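Sucrose 6(F)-phosphate phosphorylase (Thermoanaerobacterium thermosaccharolyticum DSM 571, PDB 6S9V) is a bacterial phosphorylase of the alpha-amylase family, built around a catalytic TIM barrel of eight parallel strands. Local coordinates at residues I312-D317 against D353-H358; N340-Y345 against Q359-Y364. One frame throughout, in Å; residues are numbered along the deposited sequence.

Interaction 1: I312-D317 against D353-H358; sequences IPVKPD and DGFDVH. With SO4 (sulfate ion), chain D.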
loop_
_atom_site.group_PDB
_atom_site.type_symbol
_atom_site.label_atom_id
_atom_site.label_comp_id
_atom_site.label_asym_id
_atom_site.label_seq_id
_atom_site.Cartn_x
_atom_site.Cartn_y
_atom_site.Cartn_z
ATOM N N ILE A 312 9.607 3.751 -0.431
ATOM C CA ILE A 312 9.135 5.104 -0.729
ATOM C C ILE A 312 9.156 5.314 -2.240
ATOM O O ILE A 312 10.224 5.216 -2.853
ATOM C CB ILE A 312 9.994 6.156 -0.003
ATOM C CG1 ILE A 312 9.949 5.926 1.515
ATOM C CG2 ILE A 312 9.523 7.550 -0.358
ATOM C CD1 ILE A 312 11.112 6.565 2.271
ATOM N N PRO A 313 8.022 5.591 -2.888
ATOM C CA PRO A 313 8.020 5.644 -4.357
ATOM C C PRO A 313 8.819 6.809 -4.923
ATOM O O PRO A 313 8.787 7.925 -4.400
ATOM C CB PRO A 313 6.529 5.788 -4.711
ATOM C CG PRO A 313 5.807 5.218 -3.539
ATOM C CD PRO A 313 6.652 5.599 -2.340
ATOM N N VAL A 314 9.507 6.541 -6.034
ATOM C CA VAL A 314 10.199 7.575 -6.793
ATOM C C VAL A 314 9.708 7.532 -8.239
ATOM O O VAL A 314 8.884 8.359 -8.643
ATOM C CB VAL A 314 11.728 7.406 -6.702
ATOM C CG1 VAL A 314 12.433 8.493 -7.486
ATOM C CG2 VAL A 314 12.162 7.430 -5.252
ATOM N N LYS A 315 10.211 6.570 -9.039
ATOM C CA LYS A 315 9.723 6.400 -10.407
ATOM C C LYS A 315 8.837 5.160 -10.513
ATOM O O LYS A 315 9.195 4.106 -9.980
ATOM C CB LYS A 315 10.867 6.246 -11.413
ATOM C CG LYS A 315 11.775 7.431 -11.565
ATOM C CD LYS A 315 12.891 7.109 -12.567
ATOM C CE LYS A 315 12.361 6.868 -13.978
ATOM N NZ LYS A 315 11.657 8.067 -14.517
ATOM N N PRO A 316 7.719 5.223 -11.251
ATOM C CA PRO A 316 7.202 6.319 -12.080
ATOM C C PRO A 316 6.328 7.323 -11.332
ATOM O O PRO A 316 5.857 8.283 -11.951
ATOM C CB PRO A 316 6.367 5.577 -13.132
ATOM C CG PRO A 316 5.794 4.420 -12.347
ATOM C CD PRO A 316 6.906 3.997 -11.396
ATOM N N ASP A 317 6.126 7.109 -10.028
ATOM C CA ASP A 317 5.090 7.834 -9.291
ATOM C C ASP A 317 5.301 9.345 -9.333
ATOM O O ASP A 317 4.330 10.120 -9.334
ATOM C CB ASP A 317 5.050 7.348 -7.844
ATOM C CG ASP A 317 4.863 5.845 -7.741
ATOM O OD1 ASP A 317 5.750 5.107 -8.218
ATOM O OD2 ASP A 317 3.821 5.407 -7.202
ATOM N N ASP A 353 20.232 2.127 -18.244
ATOM C CA ASP A 353 20.208 3.491 -18.748
ATOM C C ASP A 353 19.303 4.379 -17.903
ATOM O O ASP A 353 18.224 3.958 -17.470
ATOM C CB ASP A 353 19.724 3.524 -20.203
ATOM C CG ASP A 353 20.734 2.941 -21.175
ATOM O OD1 ASP A 353 21.783 2.429 -20.736
ATOM O OD2 ASP A 353 20.476 3.003 -22.396
ATOM N N GLY A 354 19.765 5.605 -17.652
ATOM C CA GLY A 354 18.944 6.616 -17.021
ATOM C C GLY A 354 18.788 6.429 -15.526
ATOM O O GLY A 354 19.299 5.492 -14.914
ATOM N N PHE A 355 18.098 7.392 -14.924
ATOM C CA PHE A 355 17.662 7.277 -13.538
ATOM C C PHE A 355 16.600 6.185 -13.465
ATOM O O PHE A 355 15.575 6.270 -14.152
ATOM C CB PHE A 355 17.104 8.618 -13.066
ATOM C CG PHE A 355 16.888 8.718 -11.578
ATOM C CD1 PHE A 355 17.961 8.729 -10.707
ATOM C CD2 PHE A 355 15.611 8.824 -11.057
ATOM C CE1 PHE A 355 17.761 8.840 -9.339
ATOM C CE2 PHE A 355 15.407 8.927 -9.691
ATOM C CZ PHE A 355 16.481 8.938 -8.834
ATOM N N ASP A 356 16.822 5.167 -12.640
ATOM C CA ASP A 356 15.931 4.007 -12.655
ATOM C C ASP A 356 15.577 3.566 -11.240
ATOM O O ASP A 356 15.425 2.373 -10.961
ATOM C CB ASP A 356 16.531 2.846 -13.452
ATOM C CG ASP A 356 17.801 2.305 -12.845
ATOM O OD1 ASP A 356 18.460 3.034 -12.070
ATOM O OD2 ASP A 356 18.136 1.137 -13.134
ATOM N N VAL A 357 15.391 4.524 -10.340
ATOM C CA VAL A 357 15.019 4.217 -8.964
ATOM C C VAL A 357 13.499 4.117 -8.869
ATOM O O VAL A 357 12.784 5.105 -9.074
ATOM C CB VAL A 357 15.556 5.278 -7.992
ATOM C CG1 VAL A 357 15.139 4.920 -6.572
ATOM C CG2 VAL A 357 17.083 5.408 -8.133
ATOM N N HIS A 358 13.017 2.923 -8.520
ATOM C CA HIS A 358 11.586 2.677 -8.348
ATOM C C HIS A 358 11.138 3.065 -6.949
ATOM O O HIS A 358 10.163 3.811 -6.785
ATOM C CB HIS A 358 11.305 1.197 -8.645
ATOM C CG HIS A 358 9.856 0.824 -8.644
ATOM N ND1 HIS A 358 8.905 1.511 -9.369
ATOM C CD2 HIS A 358 9.204 -0.194 -8.037
ATOM C CE1 HIS A 358 7.725 0.942 -9.193
ATOM N NE2 HIS A 358 7.879 -0.096 -8.391
HETATM S S SO4 D . 5.359 -2.718 -8.558
HETATM O O1 SO4 D . 4.589 -2.096 -9.643
HETATM O O2 SO4 D . 6.512 -3.438 -9.087
HETATM O O3 SO4 D . 5.805 -1.667 -7.652
HETATM O O4 SO4 D . 4.524 -3.673 -7.840
HETATM O O HOH W 1 7.206 3.079 -6.975
#

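Interaction 2: N340-Y345 against Q359-Y364; sequences NLSLIY and QINCTY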
loop_
_atom_site.group_PDB
_atom_site.type_symbol
_atom_site.label_atom_id
_atom_site.label_comp_id
_atom_site.label_asym_id
_atom_site.label_seq_id
_atom_site.Cartn_x
_atom_site.Cartn_y
_atom_site.Cartn_z
ATOM N N ASN A 340 18.471 1.101 0.975
ATOM C CA ASN A 340 18.798 0.448 -0.289
ATOM C C ASN A 340 17.663 0.722 -1.271
ATOM O O ASN A 340 16.617 1.271 -0.908
ATOM C CB ASN A 340 19.036 -1.058 -0.125
ATOM C CG ASN A 340 17.803 -1.804 0.345
ATOM O OD1 ASN A 340 16.956 -2.191 -0.457
ATOM N ND2 ASN A 340 17.700 -2.015 1.651
ATOM N N LEU A 341 17.889 0.386 -2.535
ATOM C CA LEU A 341 17.004 0.829 -3.600
ATOM C C LEU A 341 16.452 -0.345 -4.387
ATOM O O LEU A 341 17.165 -1.313 -4.668
ATOM C CB LEU A 341 17.719 1.770 -4.568
ATOM C CG LEU A 341 18.395 2.986 -3.940
ATOM C CD1 LEU A 341 19.094 3.782 -5.033
ATOM C CD2 LEU A 341 17.391 3.832 -3.193
ATOM N N SER A 342 15.171 -0.253 -4.720
ATOM C CA SER A 342 14.564 -1.101 -5.728
ATOM C C SER A 342 14.585 -0.348 -7.051
ATOM O O SER A 342 14.108 0.789 -7.131
ATOM C CB SER A 342 13.134 -1.469 -5.339
ATOM O OG SER A 342 13.131 -2.400 -4.272
ATOM N N LEU A 343 15.095 -0.994 -8.085
ATOM C CA LEU A 343 15.304 -0.351 -9.372
ATOM C C LEU A 343 14.215 -0.787 -10.342
ATOM O O LEU A 343 13.548 -1.807 -10.152
ATOM C CB LEU A 343 16.690 -0.683 -9.930
ATOM C CG LEU A 343 17.866 -0.312 -9.019
ATOM C CD1 LEU A 343 19.205 -0.601 -9.699
ATOM C CD2 LEU A 343 17.795 1.139 -8.571
ATOM N N ILE A 344 14.039 0.013 -11.390
ATOM C CA ILE A 344 13.114 -0.348 -12.455
ATOM C C ILE A 344 13.655 -1.518 -13.268
ATOM O O ILE A 344 12.907 -2.443 -13.612
ATOM C CB ILE A 344 12.853 0.877 -13.352
ATOM C CG1 ILE A 344 12.114 1.978 -12.585
ATOM C CG2 ILE A 344 12.069 0.464 -14.587
ATOM C CD1 ILE A 344 10.646 1.712 -12.396
ATOM N N TYR A 345 14.952 -1.515 -13.571
ATOM C CA TYR A 345 15.541 -2.533 -14.445
ATOM C C TYR A 345 14.721 -2.695 -15.721
ATOM O O TYR A 345 14.280 -1.712 -16.316
ATOM C CB TYR A 345 15.661 -3.889 -13.737
ATOM C CG TYR A 345 16.762 -3.983 -12.703
ATOM C CD1 TYR A 345 18.096 -3.990 -13.089
ATOM C CD2 TYR A 345 16.474 -4.102 -11.349
ATOM C CE1 TYR A 345 19.112 -4.089 -12.160
ATOM C CE2 TYR A 345 17.487 -4.203 -10.409
ATOM C CZ TYR A 345 18.804 -4.195 -10.823
ATOM O OH TYR A 345 19.819 -4.294 -9.898
ATOM N N GLN A 359 11.847 2.591 -5.923
ATOM C CA GLN A 359 11.475 2.860 -4.542
ATOM C C GLN A 359 12.714 2.909 -3.657
ATOM O O GLN A 359 13.729 2.265 -3.941
ATOM C CB GLN A 359 10.499 1.799 -4.024
ATOM C CG GLN A 359 9.157 1.845 -4.721
ATOM C CD GLN A 359 8.217 0.732 -4.314
ATOM O OE1 GLN A 359 8.540 -0.112 -3.475
ATOM N NE2 GLN A 359 7.032 0.729 -4.914
ATOM N N ILE A 360 12.606 3.693 -2.590
ATOM C CA ILE A 360 13.631 3.809 -1.559
ATOM C C ILE A 360 13.217 2.904 -0.405
ATOM O O ILE A 360 12.226 3.178 0.285
ATOM C CB ILE A 360 13.783 5.260 -1.083
ATOM C CG1 ILE A 360 14.106 6.190 -2.251
ATOM C CG2 ILE A 360 14.861 5.355 -0.007
ATOM C CD1 ILE A 360 13.932 7.673 -1.902
ATOM N N ASN A 361 13.981 1.847 -0.171
ATOM C CA ASN A 361 13.720 0.908 0.917
ATOM C C ASN A 361 14.456 1.395 2.161
ATOM O O ASN A 361 15.688 1.303 2.237
ATOM C CB ASN A 361 14.173 -0.499 0.532
ATOM C CG ASN A 361 13.492 -1.008 -0.721
ATOM O OD1 ASN A 361 12.309 -0.764 -0.934
ATOM N ND2 ASN A 361 14.244 -1.706 -1.563
ATOM N N CYS A 362 13.699 1.874 3.148
ATOM C CA CYS A 362 14.219 2.612 4.296
ATOM C C CYS A 362 13.058 2.836 5.250
ATOM O O CYS A 362 11.951 3.118 4.790
ATOM C CB CYS A 362 14.800 3.967 3.847
ATOM S SG CYS A 362 15.812 4.884 5.053
ATOM N N THR A 363 13.282 2.699 6.562
ATOM C CA THR A 363 12.221 3.127 7.479
ATOM C C THR A 363 12.088 4.645 7.385
ATOM O O THR A 363 13.056 5.353 7.104
ATOM C CB THR A 363 12.474 2.698 8.930
ATOM O OG1 THR A 363 13.488 3.518 9.529
ATOM C CG2 THR A 363 12.874 1.230 8.997
ATOM N N TYR A 364 10.867 5.148 7.573
ATOM C CA TYR A 364 10.668 6.581 7.379
ATOM C C TYR A 364 11.405 7.383 8.443
ATOM O O TYR A 364 11.973 8.443 8.150
ATOM C CB TYR A 364 9.179 6.910 7.359
ATOM C CG TYR A 364 8.863 8.098 6.485
ATOM C CD1 TYR A 364 8.586 7.936 5.131
ATOM C CD2 TYR A 364 8.864 9.382 7.007
ATOM C CE1 TYR A 364 8.305 9.025 4.326
ATOM C CE2 TYR A 364 8.589 10.470 6.219
ATOM C CZ TYR A 364 8.309 10.293 4.876
ATOM O OH TYR A 364 8.030 11.397 4.094
HETATM O O HOH W 2 10.511 -1.815 -2.857
#

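Interaction 1: I312-D317 against D353-H358
The imidazole of H358 is held at both nitrogens: ND1 donates to the backbone O of K315 (2.7 Å), and NE2 donates almost straight to O3 of a bound sulfate (2.7 Å, 175°). CG of H358 lies anti to the backbone N (chi1 -174°), which swings the ring back towards the turn at K315-P316, where a cis peptide bond precedes P316; proline tolerates this form better than other residues, and its CD meets the ring at the edge. R148 and Y215 also bond the sulfate, which probably comes from the crystallisation liquor. The pairing belongs to a small antiparallel sheet in which strand 312-313 flanks strand 357-361. Just past the end of strand 312-313, V314 N bonds H358 O (2.9 Å) and K315 N bonds V357 O (3.0 Å). A water donates to both D317 OD1 and H358 O. V314 CG1 reaches the edge of the F355 ring at CE2 (3.7 Å), and V314 CG2 comes near V357 CG1; compact, branched valines suit these buried positions. The flexible K315 chain lays CD beside F355 CD2 (3.6 Å), then bends at chi3 and chi4 to take NZ into a salt bridge with D319, while F355 leans on helix 324-336.

Interaction 2: N340-Y345 against Q359-Y364
N340-L341-S342 runs antiparallel to Q359-I360-N361, the strand axes 4.8 Å apart at 149°, with N340/N361 and S342/Q359 as hydrogen-bonded pairs on either side of the non-hydrogen-bonded pair L341/I360. Each outer pair exchanges two backbone bonds, among them N361 N to N340 O (2.8 Å) and S342 N to Q359 O (3.0 Å). On the face carrying the polar side chains, the amide of N361 spends both its hydrogens on the neighbouring strand: ND2 donates to N340 OD1 (3.0 Å) and to S342 OG (3.0 Å). Both acceptors lie close to the N361 amide plane, so the two bonds fix its rotation. The N340 amide is turned 56° from it; chi1 of 64° sets its CG between backbone N and carbonyl carbon, bringing OD1 towards N361 while ND2 bonds G412 O. The short S342 hydroxyl accepts from ND2 and donates to a water, which in turn donates to N361 OD1 (2.8 Å) and Q359 OE1. That oxygen also takes a bond from G311 N. On the other face L341 CD2 meets I360 CG1 (4.2 Å), and both leucine and isoleucine rest on V331 of helix 324-336. With polar side chains on one face and these two on the other, the pairing forms part of an amphipathic antiparallel sheet, an excursion from the TIM barrel.

Overall arrangement
Interactions 1 and 2, with centres 9 Å apart, are the two flanks of one three-stranded antiparallel sheet. Strand 357-361 is its middle strand, pairing with 312-313 in interaction 1 and 340-343 in interaction 2. Along the chain the segments alternate: 312-317, 340-345, 353-358, 359-364. The outer strands therefore come first, joined by helix 324-336, and the central strand is inserted between them last. H358 N reaches S342 O at 2.8 Å, a probable hydrogen bond tying the contacts together. In sequence the whole unit falls between barrel strands 302-304 and 388-392, so it is an excursion from the TIM barrel; H358 bonds a sulfate, and the Q359 side chain lies about 4 Å from a bound sulfate.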